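PDB 3TW5: transglutaminase elicitor from Phytophthora sojae, which probably cross-links proteins by joining glutamine and lysine side chains, and probably acts as a molecular pattern that elicits plant innate immunity. Local coordinates for residues P36-Y41 with S278-T283; H129-A134 with W231-R236; Y204-S209 with R236-Y241; V271-R276 with Y304-E309. The protein carries 1 engineered substitution. One frame throughout, in Å; residues are numbered along the deposited sequence.

In the fold
All four contacts involve the large antiparallel sheet. Interactions 1 and 2, with centres about 7 Å apart, lie near the middle of the chain, where helix 128-137 and the loop after strand 29-31 meet the ends of strands 269-280 and 232-246. Interactions 3 and 4, centres about 10 Å apart, lie further along the sheet; their centres are about 17 and 25 Å from that of interaction 2. Strand 232-246 serves interactions 2 and 3, which share Arg-236, and strand 269-280 serves interactions 1 and 4. Along the chain, interaction 1 encloses interactions 2 and 3, which cross each other, and interaction 4 crosses interaction 1; the two neighbouring strands run through both pairs of contacts.

Interaction 1 (P36-Y41 with S278-T283)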
# COMPACT_ATOMS: atom_id res chain seq x y z
N PRO A 36 9.63 3.13 3.17
CA PRO A 36 9.29 2.27 2.04
C PRO A 36 9.52 3.03 0.74
O PRO A 36 9.24 4.23 0.67
CB PRO A 36 7.79 2.01 2.25
CG PRO A 36 7.57 2.18 3.69
CD PRO A 36 8.50 3.28 4.11
N TRP A 37 10.05 2.35 -0.27
CA TRP A 37 10.40 3.01 -1.53
C TRP A 37 9.20 3.26 -2.44
O TRP A 37 8.19 2.56 -2.37
CB TRP A 37 11.50 2.26 -2.28
CG TRP A 37 11.33 0.76 -2.38
CD1 TRP A 37 11.87 -0.18 -1.56
CD2 TRP A 37 10.60 0.05 -3.38
NE1 TRP A 37 11.52 -1.44 -1.98
CE2 TRP A 37 10.74 -1.33 -3.10
CE3 TRP A 37 9.83 0.43 -4.49
CZ2 TRP A 37 10.14 -2.33 -3.87
CZ3 TRP A 37 9.23 -0.56 -5.27
CH2 TRP A 37 9.39 -1.92 -4.95
N ALA A 38 9.32 4.28 -3.29
CA ALA A 38 8.27 4.62 -4.23
C ALA A 38 8.40 3.80 -5.50
O ALA A 38 9.51 3.48 -5.93
CB ALA A 38 8.29 6.10 -4.55
N GLY A 39 7.26 3.45 -6.09
CA GLY A 39 7.21 2.67 -7.32
C GLY A 39 5.78 2.63 -7.83
O GLY A 39 4.85 2.90 -7.08
N PRO A 40 5.59 2.30 -9.12
CA PRO A 40 4.24 2.33 -9.66
C PRO A 40 3.44 1.08 -9.32
O PRO A 40 3.99 0.10 -8.81
CB PRO A 40 4.46 2.43 -11.17
CG PRO A 40 5.78 1.81 -11.40
CD PRO A 40 6.57 1.82 -10.11
N TYR A 41 2.14 1.13 -9.60
CA TYR A 41 1.26 -0.00 -9.40
C TYR A 41 1.14 -0.83 -10.68
O TYR A 41 0.24 -1.67 -10.81
CB TYR A 41 -0.12 0.46 -8.89
CG TYR A 41 -0.95 1.24 -9.89
CD1 TYR A 41 -2.06 0.65 -10.50
CD2 TYR A 41 -0.63 2.56 -10.22
CE1 TYR A 41 -2.84 1.36 -11.42
CE2 TYR A 41 -1.40 3.28 -11.15
CZ TYR A 41 -2.50 2.67 -11.74
OH TYR A 41 -3.25 3.38 -12.64
N SER A 278 0.96 9.30 6.94
CA SER A 278 1.83 9.62 5.80
C SER A 278 2.22 8.36 5.04
O SER A 278 2.75 7.42 5.62
CB SER A 278 3.08 10.37 6.27
OG SER A 278 2.73 11.47 7.09
N TRP A 279 1.95 8.36 3.74
CA TRP A 279 2.25 7.20 2.90
C TRP A 279 2.96 7.58 1.61
O TRP A 279 2.99 8.74 1.22
CB TRP A 279 0.97 6.43 2.59
CG TRP A 279 -0.04 7.21 1.81
CD1 TRP A 279 -0.10 7.35 0.46
CD2 TRP A 279 -1.15 7.94 2.35
NE1 TRP A 279 -1.18 8.13 0.11
CE2 TRP A 279 -1.84 8.50 1.25
CE3 TRP A 279 -1.62 8.18 3.65
CZ2 TRP A 279 -2.98 9.29 1.41
CZ3 TRP A 279 -2.76 8.96 3.80
CH2 TRP A 279 -3.43 9.51 2.69
N ILE A 280 3.53 6.56 0.97
CA ILE A 280 4.27 6.73 -0.28
C ILE A 280 3.33 6.52 -1.46
O ILE A 280 2.49 5.62 -1.43
CB ILE A 280 5.44 5.71 -0.36
CG1 ILE A 280 6.20 5.63 0.97
CG2 ILE A 280 6.36 6.03 -1.52
CD1 ILE A 280 6.82 6.94 1.46
N TYR A 281 3.46 7.35 -2.49
CA TYR A 281 2.65 7.18 -3.70
C TYR A 281 3.46 6.81 -4.95
O TYR A 281 4.69 6.87 -4.95
CB TYR A 281 1.69 8.36 -3.93
CG TYR A 281 2.33 9.68 -4.32
CD1 TYR A 281 2.40 10.07 -5.66
CD2 TYR A 281 2.83 10.56 -3.35
CE1 TYR A 281 2.97 11.29 -6.03
CE2 TYR A 281 3.40 11.78 -3.71
CZ TYR A 281 3.47 12.14 -5.05
OH TYR A 281 4.03 13.34 -5.41
N GLU A 282 2.75 6.43 -6.01
CA GLU A 282 3.34 5.85 -7.22
C GLU A 282 4.15 6.84 -8.07
O GLU A 282 3.78 8.01 -8.19
CB GLU A 282 2.25 5.20 -8.09
CG GLU A 282 1.58 3.97 -7.46
CD GLU A 282 0.46 4.31 -6.47
OE1 GLU A 282 0.18 5.50 -6.23
OE2 GLU A 282 -0.15 3.36 -5.93
N THR A 283 5.23 6.34 -8.66
CA THR A 283 6.07 7.10 -9.60
C THR A 283 6.93 6.18 -10.46
O THR A 283 7.29 5.08 -10.04
CB THR A 283 6.98 8.13 -8.88
OG1 THR A 283 7.71 8.89 -9.85
CG2 THR A 283 7.95 7.45 -7.93
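Pro-36 meets Ile-280 mainly through its backbone: the carbonyl O of Pro-36 lies 3.4 Å from CG1 of Ile-280, while the proline ring stands a little further off. CB of Trp-37 points away from the strand; its indole packs on helix 154-167, and NE1 donates to the carbonyl O of Glu-138. Ala-38 points back across the contact. Its methyl fits between two branches of the partner, with CB 3.6 Å from CG2 of Ile-280 and 3.7 Å from CG2 of Thr-283. The Ile-280 branch gets there because it lies opposite the backbone N and beside the carbonyl carbon, directed at the loop. Gly-39 contributes its carbonyl, which receives a CA-H...O contact from Glu-282, CA to O 3.3 Å. Next comes Pro-40, whose CD rests against the carbonyl O of Thr-283 at 3.3 Å; that O is close to the proline N as well, which carries no hydrogen and so makes no bond. Tyr-41 finishes the run: its CD2 comes 3.8 Å from CG of Glu-282, which approaches at the ring edge near the plane. The glutamate chain bends at chi2 (83°), and its carboxylate ends up turned 80° from the tyrosine ring. The phenol itself is held elsewhere, with OH bonded to the carbonyl O of Thr-123 and the ring meeting that of Trp-231 edge-to-face. This is a loop packed against the last residue of strand 269-280 and the turn that follows it, beside helix 128-137, in a fold consistent with the papain-like clan CA.

Interaction 2 (H129-A134 with W231-R236)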
# COMPACT_ATOMS: atom_id res chain seq x y z
N HIS A 129 -1.28 -3.71 -4.28
CA HIS A 129 -1.28 -4.66 -3.17
C HIS A 129 0.03 -5.45 -3.10
O HIS A 129 0.35 -6.03 -2.06
CB HIS A 129 -2.45 -5.64 -3.33
CG HIS A 129 -2.40 -6.43 -4.60
ND1 HIS A 129 -3.06 -6.03 -5.75
CD2 HIS A 129 -1.77 -7.58 -4.91
CE1 HIS A 129 -2.83 -6.91 -6.71
NE2 HIS A 129 -2.05 -7.86 -6.22
N ALA A 130 0.75 -5.48 -4.21
CA ALA A 130 2.01 -6.21 -4.31
C ALA A 130 3.22 -5.30 -4.13
O ALA A 130 4.21 -5.69 -3.51
CB ALA A 130 2.09 -6.93 -5.64
N TRP A 131 3.14 -4.08 -4.68
CA TRP A 131 4.21 -3.09 -4.54
C TRP A 131 4.40 -2.65 -3.09
O TRP A 131 5.54 -2.56 -2.61
CB TRP A 131 3.94 -1.88 -5.44
CG TRP A 131 4.53 -0.60 -4.92
CD1 TRP A 131 5.86 -0.31 -4.77
CD2 TRP A 131 3.82 0.55 -4.46
NE1 TRP A 131 6.01 0.95 -4.25
CE2 TRP A 131 4.78 1.50 -4.05
CE3 TRP A 131 2.46 0.87 -4.36
CZ2 TRP A 131 4.42 2.76 -3.55
CZ3 TRP A 131 2.10 2.12 -3.85
CH2 TRP A 131 3.08 3.05 -3.46
N SER A 132 3.29 -2.37 -2.40
CA SER A 132 3.33 -1.86 -1.03
C SER A 132 4.15 -2.72 -0.06
O SER A 132 5.05 -2.20 0.60
CB SER A 132 1.91 -1.64 -0.50
OG SER A 132 1.16 -0.83 -1.38
N PRO A 133 3.85 -4.04 0.03
CA PRO A 133 4.66 -4.87 0.92
C PRO A 133 6.10 -5.02 0.44
O PRO A 133 7.00 -5.19 1.27
CB PRO A 133 3.94 -6.23 0.88
CG PRO A 133 3.16 -6.21 -0.38
CD PRO A 133 2.74 -4.80 -0.57
N ALA A 134 6.32 -4.94 -0.87
CA ALA A 134 7.67 -4.98 -1.42
C ALA A 134 8.44 -3.71 -1.05
O ALA A 134 9.62 -3.78 -0.70
CB ALA A 134 7.63 -5.16 -2.93
N TRP A 231 -7.19 0.86 -3.06
CA TRP A 231 -5.83 1.37 -3.24
C TRP A 231 -4.95 1.00 -2.07
O TRP A 231 -5.32 1.21 -0.92
CB TRP A 231 -5.83 2.89 -3.43
CG TRP A 231 -5.97 3.32 -4.86
CD1 TRP A 231 -7.02 4.01 -5.42
CD2 TRP A 231 -5.04 3.09 -5.93
NE1 TRP A 231 -6.79 4.22 -6.76
CE2 TRP A 231 -5.59 3.66 -7.10
CE3 TRP A 231 -3.79 2.45 -6.01
CZ2 TRP A 231 -4.93 3.62 -8.33
CZ3 TRP A 231 -3.15 2.40 -7.23
CH2 TRP A 231 -3.71 2.98 -8.38
N ASN A 232 -3.78 0.45 -2.36
CA ASN A 232 -2.81 0.09 -1.33
C ASN A 232 -1.59 0.98 -1.37
O ASN A 232 -0.99 1.18 -2.43
CB ASN A 232 -2.40 -1.37 -1.46
CG ASN A 232 -3.52 -2.33 -1.13
OD1 ASN A 232 -3.60 -2.85 -0.02
ND2 ASN A 232 -4.40 -2.57 -2.09
N GLN A 233 -1.22 1.53 -0.21
CA GLN A 233 -0.03 2.37 -0.08
C GLN A 233 0.73 1.94 1.17
O GLN A 233 0.12 1.69 2.21
CB GLN A 233 -0.41 3.85 0.04
CG GLN A 233 -1.57 4.34 -0.84
CD GLN A 233 -1.20 4.48 -2.31
OE1 GLN A 233 -0.05 4.75 -2.65
NE2 GLN A 233 -2.18 4.31 -3.18
N PRO A 234 2.07 1.87 1.08
CA PRO A 234 2.87 1.59 2.28
C PRO A 234 3.01 2.85 3.14
O PRO A 234 3.32 3.92 2.62
CB PRO A 234 4.22 1.17 1.71
CG PRO A 234 4.32 1.88 0.41
CD PRO A 234 2.92 2.01 -0.12
N VAL A 235 2.77 2.71 4.44
CA VAL A 235 2.81 3.85 5.35
C VAL A 235 4.25 4.19 5.74
O VAL A 235 5.06 3.31 6.00
CB VAL A 235 1.92 3.61 6.61
CG1 VAL A 235 2.12 4.70 7.65
CG2 VAL A 235 0.46 3.54 6.20
N ARG A 236 4.56 5.49 5.76
CA ARG A 236 5.87 5.98 6.19
C ARG A 236 5.84 6.47 7.64
O ARG A 236 6.82 6.30 8.37
CB ARG A 236 6.36 7.09 5.27
CG ARG A 236 7.81 7.49 5.51
CD ARG A 236 8.19 8.69 4.68
NE ARG A 236 9.56 9.12 4.95
CZ ARG A 236 10.19 10.09 4.29
NH1 ARG A 236 9.57 10.75 3.31
NH2 ARG A 236 11.43 10.41 4.61
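Ser-132 OG sits 3.1 Å from the carbonyl O of Asn-232, but its hydrogen bond goes back along its own helix to the carbonyl O of Ser-128. The torsion that sets this up places OG beside the backbone N (chi1 -53°), where it also lies 3.6 Å from CB of Asn-232. The same Asn-232 carbonyl is approached by the indole of Trp-131, whose CZ3 stands 3.5 Å from that O. The axes of helix segment 129-134 and strand segment 232-236 run 15° apart and approach to 6.9 Å. Such a central helix laid against a sheet is consistent with the papain-like clan CA fold, where a helix of this kind carries the nucleophile at its N-terminal end. Pro-234 packs CD over one face of the Trp-131 six-membered ring in a CH-pi contact, 3.9 Å from the centroid and offset toward the rim. NE1 of the same indole donates to the carbonyl O of Trp-37, which helps to set the turn of the ring. His-129 meets the Asn-232 amide through CA and CB, CB to ND2 3.8 Å, while its imidazole leads away and bonds through NE2 to Asp-166.

Interaction 3 (Y204-S209 with R236-Y241); sequences YFHIAS and RGFKVY
Phe-238 reaches from strand 232-246 to helix 202-215; its inner atoms meet Ser-209 and its outer ones reach Phe-205 and His-206. CB lies 4.2 Å from CB of Ser-209, the nearest helix atom to it. CG comes closer, 3.6 Å from the same serine CB, because that methylene stands almost squarely over the ring centre in a CH-pi contact. Moving outward, CD1, CD2 and CE1 stay under the serine, and CE1 also meets CE2 of Phe-205 at 4.0 Å. At the tip, CZ reaches ND1 of His-206 at 3.7 Å. The chain gets this far from the strand because CG lies anti to the backbone N (chi1 168°). Both helix rings receive the edge of Phe-238 toward their faces, in offset edge-to-face pairs whose planes are 84° apart for Phe-205 and 81° apart for His-206. ND1 of His-206 is hydrogen-bonded to the hydroxyl of Tyr-306, and CE1 of the same imidazole leans on CG2 of Val-240 at 3.6 Å. Ser-209 is likewise fixed in rotation, for OG donates to the carbonyl O of Phe-205 at 2.7 Å, an acceptor also used by the backbone N of Ser-209 from the opposite face of its plane. Earlier in the strand than Phe-238, Arg-236 and Gly-237 both face Ser-278 in a classic beta bulge. The contact as a whole is an aromatic cluster through which helix 202-215 packs on one face of the large antiparallel sheet.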
# COMPACT_ATOMS: atom_id res chain seq x y z
N TYR A 204 -9.24 1.86 17.15
CA TYR A 204 -8.31 0.89 16.59
C TYR A 204 -7.26 1.58 15.72
O TYR A 204 -6.07 1.28 15.84
CB TYR A 204 -9.03 -0.23 15.82
CG TYR A 204 -8.03 -1.15 15.16
CD1 TYR A 204 -7.23 -2.00 15.91
CD2 TYR A 204 -7.85 -1.12 13.78
CE1 TYR A 204 -6.29 -2.81 15.32
CE2 TYR A 204 -6.91 -1.93 13.17
CZ TYR A 204 -6.13 -2.78 13.94
OH TYR A 204 -5.19 -3.58 13.35
N PHE A 205 -7.69 2.50 14.87
CA PHE A 205 -6.77 3.23 14.00
C PHE A 205 -5.63 3.87 14.80
O PHE A 205 -4.46 3.67 14.48
CB PHE A 205 -7.52 4.29 13.17
CG PHE A 205 -6.62 5.19 12.37
CD1 PHE A 205 -5.99 4.72 11.22
CD2 PHE A 205 -6.40 6.50 12.76
CE1 PHE A 205 -5.15 5.55 10.48
CE2 PHE A 205 -5.56 7.33 12.02
CZ PHE A 205 -4.94 6.86 10.88
N HIS A 206 -5.99 4.64 15.83
CA HIS A 206 -5.00 5.32 16.67
C HIS A 206 -4.08 4.33 17.39
O HIS A 206 -2.86 4.45 17.31
CB HIS A 206 -5.69 6.25 17.68
CG HIS A 206 -4.75 7.20 18.37
ND1 HIS A 206 -4.46 8.46 17.88
CD2 HIS A 206 -4.04 7.08 19.51
CE1 HIS A 206 -3.61 9.07 18.68
NE2 HIS A 206 -3.34 8.25 19.69
N ILE A 207 -4.68 3.35 18.07
CA ILE A 207 -3.93 2.34 18.82
C ILE A 207 -2.93 1.60 17.92
O ILE A 207 -1.76 1.45 18.28
CB ILE A 207 -4.87 1.33 19.54
CG1 ILE A 207 -5.65 2.04 20.65
CG2 ILE A 207 -4.08 0.15 20.11
CD1 ILE A 207 -6.89 1.30 21.11
N ALA A 208 -3.38 1.15 16.75
CA ALA A 208 -2.53 0.45 15.80
C ALA A 208 -1.42 1.34 15.26
O ALA A 208 -0.25 0.95 15.30
CB ALA A 208 -3.37 -0.12 14.65
N SER A 209 -1.78 2.53 14.79
CA SER A 209 -0.82 3.46 14.19
C SER A 209 0.28 3.88 15.16
O SER A 209 1.45 3.95 14.79
CB SER A 209 -1.53 4.69 13.62
OG SER A 209 -2.51 4.33 12.67
N ARG A 236 4.56 5.49 5.76
CA ARG A 236 5.87 5.98 6.19
C ARG A 236 5.84 6.47 7.64
O ARG A 236 6.82 6.30 8.37
CB ARG A 236 6.36 7.09 5.27
CG ARG A 236 7.81 7.49 5.51
CD ARG A 236 8.19 8.69 4.68
NE ARG A 236 9.56 9.12 4.95
CZ ARG A 236 10.19 10.09 4.29
NH1 ARG A 236 9.57 10.75 3.31
NH2 ARG A 236 11.43 10.41 4.61
N GLY A 237 4.73 7.09 8.04
CA GLY A 237 4.65 7.66 9.38
C GLY A 237 3.28 8.09 9.86
O GLY A 237 2.33 8.21 9.08
N PHE A 238 3.20 8.32 11.16
CA PHE A 238 1.97 8.74 11.83
C PHE A 238 2.32 9.79 12.88
O PHE A 238 3.17 9.56 13.75
CB PHE A 238 1.29 7.53 12.47
CG PHE A 238 0.18 7.87 13.42
CD1 PHE A 238 -1.09 8.18 12.94
CD2 PHE A 238 0.38 7.84 14.79
CE1 PHE A 238 -2.13 8.48 13.82
CE2 PHE A 238 -0.65 8.14 15.68
CZ PHE A 238 -1.91 8.46 15.19
N LYS A 239 1.66 10.95 12.80
CA LYS A 239 1.89 12.03 13.76
C LYS A 239 0.58 12.59 14.31
O LYS A 239 -0.35 12.86 13.56
CB LYS A 239 2.73 13.15 13.14
CG LYS A 239 3.22 14.17 14.16
CD LYS A 239 4.04 15.28 13.53
CE LYS A 239 4.60 16.20 14.60
NZ LYS A 239 5.58 17.18 14.07
N VAL A 240 0.53 12.73 15.63
CA VAL A 240 -0.60 13.35 16.32
C VAL A 240 -0.35 14.86 16.38
O VAL A 240 0.66 15.31 16.94
CB VAL A 240 -0.79 12.78 17.75
CG1 VAL A 240 -1.98 13.43 18.44
CG2 VAL A 240 -0.96 11.27 17.70
N TYR A 241 -1.27 15.62 15.80
CA TYR A 241 -1.13 17.08 15.72
C TYR A 241 -1.86 17.81 16.85
O TYR A 241 -1.49 18.92 17.21
CB TYR A 241 -1.62 17.58 14.36
CG TYR A 241 -0.59 17.49 13.26
CD1 TYR A 241 -0.19 16.26 12.74
CD2 TYR A 241 -0.02 18.64 12.72
CE1 TYR A 241 0.76 16.17 11.72
CE2 TYR A 241 0.92 18.57 11.70
CZ TYR A 241 1.31 17.33 11.21
OH TYR A 241 2.24 17.26 10.20

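Interaction 4 (V271-R276 with Y304-E309); sequences VYVKSR and YYYLLE
Two neighbouring strands of the large antiparallel sheet, 269-280 and 299-310, are paired here in regular register. Val-271 with Leu-308, Val-273 with Tyr-306 and Ser-275 with Tyr-304 are hydrogen-bonded pairs, each joined by two backbone bonds; the central one includes Val-273 N to Tyr-306 O at 2.8 Å. Tyr-272 with Leu-307 and Lys-274 with Tyr-305 are the non-hydrogen-bonded pairs between them. On the face bearing the valines, Tyr-306 takes its first torsion between the backbone N and the carbonyl carbon (chi1 46°), which folds the ring back over the partner strand. There CE2 packs 3.6 Å from CB of Val-273, and the carbonyl O of Val-273 sits above one ring face. Further out, the Tyr-306 OH is hydrogen-bonded to OG of Ser-275 at 2.8 Å, and also to ND1 of His-206 on helix 202-215. CG2 of Val-273 meets CD1 of Leu-308 at 3.8 Å. On the other face, the extended Lys-274 chain lies alongside Tyr-305, CD to CE1 3.7 Å, while Tyr-272 brings OH to within 3.3 Å of CD1 of Tyr-305. A bound 3-cyclohexyl-1-propylsulfonic acid, probably from the crystallisation liquor, lies near the Tyr-272 side chain. With two partners for a single buried hydroxyl, Tyr-306 has its polar end satisfied within the interior, and ties the sheet by hydrogen bonds to helix 202-215.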
# COMPACT_ATOMS: atom_id res chain seq x y z
N VAL A 271 -11.50 12.64 24.17
CA VAL A 271 -10.34 13.39 23.69
C VAL A 271 -10.48 13.59 22.19
O VAL A 271 -10.54 12.62 21.44
CB VAL A 271 -8.99 12.69 24.01
CG1 VAL A 271 -7.83 13.44 23.38
CG2 VAL A 271 -8.77 12.58 25.51
N TYR A 272 -10.54 14.85 21.76
CA TYR A 272 -10.54 15.18 20.34
C TYR A 272 -9.12 15.06 19.82
O TYR A 272 -8.20 15.68 20.35
CB TYR A 272 -11.07 16.60 20.10
CG TYR A 272 -10.85 17.10 18.69
CD1 TYR A 272 -11.74 16.78 17.67
CD2 TYR A 272 -9.75 17.90 18.37
CE1 TYR A 272 -11.55 17.25 16.37
CE2 TYR A 272 -9.55 18.37 17.08
CZ TYR A 272 -10.45 18.04 16.09
OH TYR A 272 -10.25 18.50 14.81
N VAL A 273 -8.94 14.24 18.79
CA VAL A 273 -7.63 14.02 18.21
C VAL A 273 -7.63 14.40 16.74
O VAL A 273 -8.54 14.05 15.99
CB VAL A 273 -7.14 12.56 18.39
CG1 VAL A 273 -5.75 12.36 17.79
CG2 VAL A 273 -7.13 12.17 19.86
N LYS A 274 -6.61 15.16 16.35
CA LYS A 274 -6.30 15.40 14.95
C LYS A 274 -4.92 14.84 14.69
O LYS A 274 -3.94 15.24 15.33
CB LYS A 274 -6.35 16.90 14.65
CG LYS A 274 -5.79 17.29 13.28
CD LYS A 274 -5.81 18.80 13.10
CE LYS A 274 -4.99 19.23 11.90
NZ LYS A 274 -5.11 20.68 11.65
N SER A 275 -4.84 13.89 13.76
CA SER A 275 -3.59 13.21 13.44
C SER A 275 -3.43 13.05 11.94
O SER A 275 -4.41 13.11 11.20
CB SER A 275 -3.52 11.84 14.12
OG SER A 275 -4.61 11.02 13.74
N ARG A 276 -2.19 12.86 11.50
CA ARG A 276 -1.90 12.70 10.08
C ARG A 276 -1.17 11.40 9.79
O ARG A 276 -0.17 11.07 10.44
CB ARG A 276 -1.11 13.91 9.55
CG ARG A 276 -0.28 13.64 8.30
CD ARG A 276 0.32 14.92 7.75
NE ARG A 276 -0.57 15.52 6.76
CZ ARG A 276 -0.30 15.57 5.46
NH1 ARG A 276 0.84 15.08 4.98
NH2 ARG A 276 -1.18 16.14 4.63
N TYR A 304 -6.84 13.24 9.89
CA TYR A 304 -8.00 12.52 10.38
C TYR A 304 -8.43 13.10 11.72
O TYR A 304 -7.59 13.40 12.57
CB TYR A 304 -7.72 11.02 10.50
CG TYR A 304 -7.34 10.38 9.19
CD1 TYR A 304 -8.30 10.17 8.20
CD2 TYR A 304 -6.03 9.98 8.93
CE1 TYR A 304 -7.97 9.58 6.98
CE2 TYR A 304 -5.68 9.39 7.72
CZ TYR A 304 -6.66 9.20 6.75
OH TYR A 304 -6.32 8.61 5.55
N TYR A 305 -9.74 13.25 11.88
CA TYR A 305 -10.31 13.89 13.05
C TYR A 305 -11.26 12.91 13.71
O TYR A 305 -12.16 12.37 13.06
CB TYR A 305 -11.04 15.18 12.65
CG TYR A 305 -10.30 16.01 11.63
CD1 TYR A 305 -9.40 17.00 12.03
CD2 TYR A 305 -10.48 15.80 10.26
CE1 TYR A 305 -8.70 17.76 11.09
CE2 TYR A 305 -9.79 16.55 9.32
CZ TYR A 305 -8.91 17.53 9.74
OH TYR A 305 -8.22 18.28 8.80
N TYR A 306 -11.06 12.68 15.00
CA TYR A 306 -11.87 11.73 15.74
C TYR A 306 -11.91 12.00 17.24
O TYR A 306 -10.98 12.59 17.80
CB TYR A 306 -11.40 10.29 15.47
CG TYR A 306 -9.90 10.07 15.54
CD1 TYR A 306 -9.10 10.22 14.40
CD2 TYR A 306 -9.28 9.68 16.73
CE1 TYR A 306 -7.72 10.01 14.46
CE2 TYR A 306 -7.91 9.46 16.79
CZ TYR A 306 -7.13 9.63 15.65
OH TYR A 306 -5.78 9.42 15.71
N LEU A 307 -13.01 11.59 17.86
CA LEU A 307 -13.13 11.59 19.31
C LEU A 307 -12.72 10.22 19.82
O LEU A 307 -13.24 9.21 19.35
CB LEU A 307 -14.57 11.87 19.74
CG LEU A 307 -15.22 13.24 19.51
CD1 LEU A 307 -16.71 13.16 19.78
CD2 LEU A 307 -14.57 14.32 20.38
N LEU A 308 -11.78 10.18 20.75
CA LEU A 308 -11.44 8.93 21.42
C LEU A 308 -12.18 8.83 22.75
O LEU A 308 -12.29 9.82 23.49
CB LEU A 308 -9.93 8.83 21.65
CG LEU A 308 -9.02 8.59 20.44
CD1 LEU A 308 -7.57 8.51 20.88
CD2 LEU A 308 -9.42 7.33 19.69
N GLU A 309 -12.71 7.65 23.04
CA GLU A 309 -13.42 7.41 24.29
C GLU A 309 -12.48 6.82 25.33
O GLU A 309 -11.80 5.81 25.08
CB GLU A 309 -14.61 6.48 24.07
CG GLU A 309 -15.70 7.07 23.19
CD GLU A 309 -16.56 6.01 22.55
OE1 GLU A 309 -16.45 4.83 22.93
OE2 GLU A 309 -17.36 6.36 21.65